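Local coordinates for insect group II chitinase (Ostrinia furnacalis, PDB 5Y2A), which probably hydrolyses the beta-1,4 linkages of chitin, as an insect endochitinase of glycoside hydrolase family 18 built on a TIM barrel, at residues K150-R153 / K154-R158; A100-K103 / F104-A108; G235-R238 / K239-V242. All blocks are in the same frame, centred on the assembly; numbering follows the deposited sequence.

Contact 1: K150-R153 / K154-R158; sequences KELR and KAFNR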
loop_
_atom_site.group_PDB
_atom_site.type_symbol
_atom_site.label_atom_id
_atom_site.label_comp_id
_atom_site.label_asym_id
_atom_site.label_seq_id
_atom_site.Cartn_x
_atom_site.Cartn_y
_atom_site.Cartn_z
ATOM N N LYS A 150 15.950 26.013 12.733
ATOM C CA LYS A 150 16.546 27.041 13.589
ATOM C C LYS A 150 15.566 27.511 14.659
ATOM O O LYS A 150 15.941 27.676 15.827
ATOM C CB LYS A 150 17.019 28.237 12.760
ATOM C CG LYS A 150 18.260 28.000 11.928
ATOM C CD LYS A 150 18.728 29.302 11.298
ATOM C CE LYS A 150 18.509 29.307 9.798
ATOM N NZ LYS A 150 19.650 28.683 9.074
ATOM N N GLU A 151 14.301 27.712 14.285
ATOM C CA GLU A 151 13.331 28.232 15.242
ATOM C C GLU A 151 12.945 27.182 16.271
ATOM O O GLU A 151 12.771 27.504 17.452
ATOM C CB GLU A 151 12.105 28.759 14.501
ATOM C CG GLU A 151 12.442 29.965 13.643
ATOM C CD GLU A 151 11.499 30.144 12.477
ATOM O OE1 GLU A 151 10.454 29.459 12.437
ATOM O OE2 GLU A 151 11.820 30.956 11.583
ATOM N N LEU A 152 12.812 25.920 15.849
ATOM C CA LEU A 152 12.633 24.841 16.815
ATOM C C LEU A 152 13.834 24.741 17.748
ATOM O O LEU A 152 13.675 24.520 18.954
ATOM C CB LEU A 152 12.408 23.512 16.094
ATOM C CG LEU A 152 11.027 23.274 15.477
ATOM C CD1 LEU A 152 11.087 22.169 14.416
ATOM C CD2 LEU A 152 10.027 22.921 16.561
ATOM N N ARG A 153 15.044 24.890 17.204
ATOM C CA ARG A 153 16.251 24.838 18.029
ATOM C C ARG A 153 16.208 25.871 19.152
ATOM O O ARG A 153 16.487 25.551 20.314
ATOM C CB ARG A 153 17.492 25.041 17.152
ATOM C CG ARG A 153 18.796 25.225 17.928
ATOM C CD ARG A 153 19.423 23.900 18.322
ATOM N NE ARG A 153 18.841 23.333 19.534
ATOM C CZ ARG A 153 18.776 22.032 19.796
ATOM N NH1 ARG A 153 19.243 21.150 18.922
ATOM N NH2 ARG A 153 18.238 21.612 20.933
ATOM N N LYS A 154 15.865 27.120 18.828
ATOM C CA LYS A 154 15.837 28.150 19.867
ATOM C C LYS A 154 14.774 27.853 20.918
ATOM O O LYS A 154 15.033 27.964 22.121
ATOM C CB LYS A 154 15.658 29.547 19.269
ATOM C CG LYS A 154 16.910 30.053 18.556
ATOM C CD LYS A 154 16.887 31.569 18.374
ATOM C CE LYS A 154 18.178 32.086 17.724
ATOM N NZ LYS A 154 19.383 32.018 18.613
ATOM N N ALA A 155 13.570 27.474 20.488
ATOM C CA ALA A 155 12.520 27.199 21.466
ATOM C C ALA A 155 12.849 25.965 22.300
ATOM O O ALA A 155 12.594 25.944 23.510
ATOM C CB ALA A 155 11.170 27.031 20.769
ATOM N N PHE A 156 13.409 24.926 21.675
ATOM C CA PHE A 156 13.718 23.708 22.421
ATOM C C PHE A 156 14.816 23.943 23.454
ATOM O O PHE A 156 14.797 23.325 24.525
ATOM C CB PHE A 156 14.123 22.578 21.467
ATOM C CG PHE A 156 12.958 21.857 20.828
ATOM C CD1 PHE A 156 11.708 22.451 20.747
ATOM C CD2 PHE A 156 13.118 20.580 20.313
ATOM C CE1 PHE A 156 10.643 21.787 20.160
ATOM C CE2 PHE A 156 12.057 19.908 19.721
ATOM C CZ PHE A 156 10.819 20.512 19.649
ATOM N N ASN A 157 15.780 24.822 23.153
ATOM C CA ASN A 157 16.879 25.069 24.089
ATOM C C ASN A 157 16.387 25.666 25.402
ATOM O O ASN A 157 16.934 25.358 26.464
ATOM C CB ASN A 157 17.903 26.008 23.454
ATOM C CG ASN A 157 18.832 25.297 22.497
ATOM O OD1 ASN A 157 18.869 24.065 22.443
ATOM N ND2 ASN A 157 19.585 26.072 21.723
ATOM N N ARG A 158 15.347 26.504 25.354
ATOM C CA ARG A 158 14.728 27.013 26.576
ATOM C C ARG A 158 14.113 25.899 27.407
ATOM O O ARG A 158 13.937 26.068 28.620
ATOM C CB ARG A 158 13.649 28.029 26.234
ATOM C CG ARG A 158 14.095 29.114 25.284
ATOM C CD ARG A 158 13.080 30.238 25.238
ATOM N NE ARG A 158 12.934 30.711 23.867
ATOM C CZ ARG A 158 13.476 31.825 23.390
ATOM N NH1 ARG A 158 14.195 32.609 24.181
ATOM N NH2 ARG A 158 13.294 32.153 22.117
#

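Contact 2: A100-K103 / F104-A108; sequences ARRK and FVVHA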
loop_
_atom_site.group_PDB
_atom_site.type_symbol
_atom_site.label_atom_id
_atom_site.label_comp_id
_atom_site.label_asym_id
_atom_site.label_seq_id
_atom_site.Cartn_x
_atom_site.Cartn_y
_atom_site.Cartn_z
ATOM N N ALA A 100 2.824 30.336 10.205
ATOM C CA ALA A 100 2.535 28.925 10.427
ATOM C C ALA A 100 3.663 28.244 11.194
ATOM O O ALA A 100 3.408 27.441 12.099
ATOM C CB ALA A 100 2.292 28.228 9.088
ATOM N N ARG A 101 4.916 28.557 10.852
ATOM C CA ARG A 101 6.038 27.977 11.580
ATOM C C ARG A 101 5.973 28.344 13.051
ATOM O O ARG A 101 6.225 27.502 13.920
ATOM C CB ARG A 101 7.365 28.440 10.978
ATOM C CG ARG A 101 7.594 27.971 9.560
ATOM C CD ARG A 101 9.070 27.987 9.217
ATOM N NE ARG A 101 9.704 29.274 9.490
ATOM C CZ ARG A 101 9.933 30.205 8.568
ATOM N NH1 ARG A 101 9.579 29.996 7.307
ATOM N NH2 ARG A 101 10.526 31.346 8.906
ATOM N N ARG A 102 5.615 29.594 13.349
ATOM C CA ARG A 102 5.549 30.039 14.736
ATOM C C ARG A 102 4.466 29.291 15.501
ATOM O O ARG A 102 4.691 28.826 16.624
ATOM C CB ARG A 102 5.319 31.551 14.785
ATOM C CG ARG A 102 5.190 32.095 16.185
ATOM C CD ARG A 102 6.425 31.746 16.999
ATOM N NE ARG A 102 6.313 32.174 18.389
ATOM C CZ ARG A 102 7.133 31.779 19.359
ATOM N NH1 ARG A 102 8.125 30.937 19.098
ATOM N NH2 ARG A 102 6.954 32.221 20.597
ATOM N N LYS A 103 3.276 29.174 14.907
ATOM C CA LYS A 103 2.209 28.373 15.501
ATOM C C LYS A 103 2.655 26.927 15.712
ATOM O O LYS A 103 2.390 26.333 16.764
ATOM C CB LYS A 103 0.974 28.446 14.600
ATOM C CG LYS A 103 -0.235 27.643 15.042
ATOM C CD LYS A 103 -1.259 27.601 13.903
ATOM C CE LYS A 103 -2.455 26.722 14.224
ATOM N NZ LYS A 103 -3.347 26.582 13.034
ATOM N N PHE A 104 3.346 26.351 14.724
ATOM C CA PHE A 104 3.818 24.971 14.837
ATOM C C PHE A 104 4.751 24.801 16.030
ATOM O O PHE A 104 4.597 23.867 16.826
ATOM C CB PHE A 104 4.523 24.560 13.542
ATOM C CG PHE A 104 5.128 23.179 13.584
ATOM C CD1 PHE A 104 6.419 22.986 14.049
ATOM C CD2 PHE A 104 4.402 22.079 13.153
ATOM C CE1 PHE A 104 6.978 21.718 14.092
ATOM C CE2 PHE A 104 4.953 20.806 13.187
ATOM C CZ PHE A 104 6.243 20.625 13.660
ATOM N N VAL A 105 5.729 25.700 16.163
ATOM C CA VAL A 105 6.748 25.570 17.204
ATOM C C VAL A 105 6.119 25.662 18.589
ATOM O O VAL A 105 6.427 24.869 19.486
ATOM C CB VAL A 105 7.844 26.633 17.013
ATOM C CG1 VAL A 105 8.766 26.671 18.226
ATOM C CG2 VAL A 105 8.627 26.364 15.741
ATOM N N VAL A 106 5.240 26.644 18.792
ATOM C CA VAL A 106 4.593 26.803 20.095
ATOM C C VAL A 106 3.771 25.565 20.440
ATOM O O VAL A 106 3.836 25.044 21.559
ATOM C CB VAL A 106 3.731 28.078 20.116
ATOM C CG1 VAL A 106 2.820 28.073 21.331
ATOM C CG2 VAL A 106 4.622 29.308 20.119
ATOM N N HIS A 107 2.980 25.081 19.480
ATOM C CA HIS A 107 2.144 23.911 19.731
ATOM C C HIS A 107 2.989 22.658 19.955
ATOM O O HIS A 107 2.657 21.823 20.805
ATOM C CB HIS A 107 1.177 23.706 18.564
ATOM C CG HIS A 107 0.375 22.448 18.663
ATOM N ND1 HIS A 107 0.853 21.224 18.243
ATOM C CD2 HIS A 107 -0.875 22.222 19.132
ATOM C CE1 HIS A 107 -0.067 20.300 18.452
ATOM N NE2 HIS A 107 -1.126 20.880 18.991
ATOM N N ALA A 108 4.078 22.509 19.198
ATOM C CA ALA A 108 4.907 21.314 19.321
ATOM C C ALA A 108 5.465 21.165 20.730
ATOM O O ALA A 108 5.441 20.071 21.301
ATOM C CB ALA A 108 6.040 21.356 18.296
#

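Contact 3: G235-R238 / K239-V242; sequences GADR and KKLV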
loop_
_atom_site.group_PDB
_atom_site.type_symbol
_atom_site.label_atom_id
_atom_site.label_comp_id
_atom_site.label_asym_id
_atom_site.label_seq_id
_atom_site.Cartn_x
_atom_site.Cartn_y
_atom_site.Cartn_z
ATOM N N GLY A 235 29.533 19.711 4.521
ATOM C CA GLY A 235 29.701 20.532 5.700
ATOM C C GLY A 235 29.161 19.962 6.993
ATOM O O GLY A 235 29.104 20.692 7.988
ATOM N N ALA A 236 28.751 18.696 7.017
ATOM C CA ALA A 236 28.192 18.106 8.224
ATOM C C ALA A 236 29.285 17.767 9.233
ATOM O O ALA A 236 30.356 17.276 8.868
ATOM C CB ALA A 236 27.398 16.842 7.883
ATOM N N ASP A 237 28.994 18.039 10.505
ATOM C CA ASP A 237 29.800 17.578 11.634
ATOM C C ASP A 237 29.740 16.054 11.725
ATOM O O ASP A 237 28.648 15.489 11.845
ATOM C CB ASP A 237 29.263 18.225 12.914
ATOM C CG ASP A 237 30.016 17.808 14.172
ATOM O OD1 ASP A 237 30.925 16.957 14.106
ATOM O OD2 ASP A 237 29.667 18.330 15.254
ATOM N N ARG A 238 30.897 15.376 11.674
ATOM C CA ARG A 238 30.878 13.912 11.679
ATOM C C ARG A 238 30.157 13.352 12.910
ATOM O O ARG A 238 29.442 12.346 12.810
ATOM C CB ARG A 238 32.303 13.338 11.663
ATOM C CG ARG A 238 33.108 13.509 10.394
ATOM C CD ARG A 238 34.545 12.976 10.578
ATOM N NE ARG A 238 35.213 12.928 9.277
ATOM C CZ ARG A 238 35.519 11.817 8.616
ATOM N NH1 ARG A 238 35.235 10.635 9.136
ATOM N NH2 ARG A 238 36.108 11.894 7.429
ATOM N N LYS A 239 30.320 13.996 14.075
ATOM C CA LYS A 239 29.652 13.519 15.281
ATOM C C LYS A 239 28.134 13.687 15.232
ATOM O O LYS A 239 27.440 13.150 16.100
ATOM C CB LYS A 239 30.218 14.159 16.568
ATOM C CG LYS A 239 31.645 13.698 16.898
ATOM C CD LYS A 239 31.722 12.177 16.917
ATOM C CE LYS A 239 30.919 11.493 18.019
ATOM N NZ LYS A 239 31.228 10.027 18.078
ATOM N N LYS A 240 27.619 14.539 14.330
ATOM C CA LYS A 240 26.168 14.659 14.195
ATOM C C LYS A 240 25.562 13.579 13.304
ATOM O O LYS A 240 24.343 13.376 13.341
ATOM C CB LYS A 240 25.779 16.035 13.619
ATOM C CG LYS A 240 26.074 17.232 14.526
ATOM C CD LYS A 240 25.294 17.161 15.822
ATOM C CE LYS A 240 25.585 18.376 16.692
ATOM N NZ LYS A 240 25.042 19.622 16.097
ATOM N N LEU A 241 26.378 12.869 12.520
ATOM C CA LEU A 241 25.844 11.921 11.551
ATOM C C LEU A 241 25.588 10.571 12.207
ATOM O O LEU A 241 26.480 9.987 12.824
ATOM C CB LEU A 241 26.797 11.763 10.369
ATOM C CG LEU A 241 26.973 13.029 9.526
ATOM C CD1 LEU A 241 27.965 12.787 8.394
ATOM C CD2 LEU A 241 25.617 13.493 8.986
ATOM N N VAL A 242 24.371 10.069 12.050
ATOM C CA VAL A 242 23.971 8.774 12.585
ATOM C C VAL A 242 23.562 7.905 11.401
ATOM O O VAL A 242 22.669 8.281 10.631
ATOM C CB VAL A 242 22.833 8.923 13.609
ATOM C CG1 VAL A 242 22.289 7.558 14.027
ATOM C CG2 VAL A 242 23.334 9.702 14.828
HETATM O O HOH W 1 27.887 20.401 15.156
#

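Contact 1: K150-R153 / K154-R158
Lys154, Ala155, Phe156 and Asn157 each donate their backbone N-H to the carbonyl four residues earlier, on Lys150, Glu151, Leu152 and Arg153, in fairly straight bonds that form an unbroken alpha-helical ladder within helix 141-159. On this ladder two side-chain pairs form, both four residues apart. The polar one joins Arg153 to Asn157. Both NE and NH2 of Arg153 point at one atom, Asn157 OD1, with NE to OD1 3.0 Å and NH2 to OD1 2.9 Å; each bond is bent to 129° at the hydrogen and is weak. The amide oxygen sits at the edge of the guanidinium, near its plane, and the two flat groups are only 18° apart. The Arg153 chain leaves with CG anti to the backbone N (chi1 171°), and its bends at chi2 and chi3 carry the guanidinium across Asn157, the two side chains crossing at about a right angle. Its NH1 is taken up elsewhere, by a salt bridge to Asp188 and a bond to the carbonyl of Asn186, so the guanidinium is gripped on more than one side and its rotation is probably fixed.

The apolar pair is Leu152 with Phe156, lying side by side and pointing the same way. Methyl CD2 of Leu152 meets the ring at CE1, 3.8 Å away, and CZ is nearly as near. Beyond them lie Val105 and Leu112 of helix 98-115 and Leu163 of strand 162-167; Leu152 also touches Leu122, and Phe156 touches Leu120, both of strand 119-123. Polar on one flank and apolar on the other, this is an amphipathic helix of the beta-alpha-beta unit formed by strand 119-123, helix 141-159 and strand 162-167, as expected of a TIM barrel.

Contact 2: A100-K103 / F104-A108
Val106 lays its CG2 methyl over the centre of the Arg102 guanidinium, with CG2 to CZ 3.6 Å and CG2 that same height above the plane. The contact is one of face to methyl and involves no hydrogen bond. Arg102 reaches it by starting with CG anti to the backbone N (chi1 178°) and turning at chi2, after which the chain runs on toward the next turn. The nearly straight bond (172°) from Val106 N-H to Arg102 O fixes this turn, and Val106 CG2, on the side of its own backbone N, then lies 3.5 Å from that same Arg102 O. On a neighbouring flank of the helix, Val105 CG2 rests 3.2 Å from Arg101 O.

Further out, the i to i+4 bonds from Phe104 to Ala100, Val105 to Arg101 and His107 to Lys103 set the spacing of these groups. Arg101 extends toward helix 141-159, where it forms a salt bridge with Glu151, and its NH1 bonds the carbonyl of Val95; Lys103 is paired with Glu46. Phe104 packs on Leu94, Leu148 and Ile49. The Val106 methyl thus uses a face of the charged group that cannot hydrogen-bond, and does not block its in-plane N-H directions.

Contact 3: G235-R238 / K239-V242
The Asp237 carboxylate receives the Lys239 N-H from above its plane, 58° out of it, OD1 and N being 3.0 Å apart, an Asx turn that leads into a 3-10 turn. Its other oxygen, OD2, accepts a bond of 2.7 Å from a water, which in turn accepts one from Lys240 NZ; the two charged atoms, OD2 and NZ, stand 4.9 Å apart, so water bridges them where no direct salt bridge forms. With chi1 at 179° the Asp237 carboxylate lies on the side of its own carbonyl, where OD1 can reach the Lys239 N-H. Alongside, Asp237 CB touches Lys240 CG at 3.7 Å.

Backbone bonds tighten the same turn: Lys240 N to Asp237 O is 2.9 Å, and Leu241 N to Arg238 O is 3.1 Å, both i to i+3 and met from above the carbonyl plane, as suits the short 3-10 turn here. Gly235, with positive phi, ends helix 224-233 in a Schellman motif, and Leu241 opens strand 241-254, so the segment is the loop that leads from a helix into the next parallel strand of the TIM barrel, beside strand 189-192. Lys240 NZ is also bonded to the carbonyls of Ser184 and Leu187, while Lys239 NZ reaches those of Leu337 and Arg2.

Leu241 CB points toward the preceding residues, and its CD2 lies 4.0 Å from Ala236 CB; the side chain packs on Trp231, Ile232, Ile190 and Leu192. Were Leu241 an alanine, the methyls against Ala236 would be gone, which is likely to open a gap between the turn, helix 224-233 and strand 189-192. Arg238 leads away from the turn along Ile232 and Leu337, its NH1 bonded to the carbonyl of Met335.

Contacts 1 and 2 lie on neighbouring helices, 141-159 and 98-115, their centres 11 Å apart, and they touch directly. Glu151 OE2 and Arg101 NH2 form a salt bridge of 3.0 Å, while Ala155 CB meets Val105 CG1 at 3.5 Å, so a polar tie and an apolar seam join the two. Contact 3 stands apart: its centre is 19 Å from that of contact 1, with nearest atoms about 7 Å apart, and 27 Å from that of contact 2. In family 18 barrels the catalytic site lies at the C-terminal ends of the strands; contacts 1 and 2 are on outer helices. The N-acetylglucosamine about 9 Å from the Arg238 side chain is probably an N-linked glycan on Asn225, not substrate.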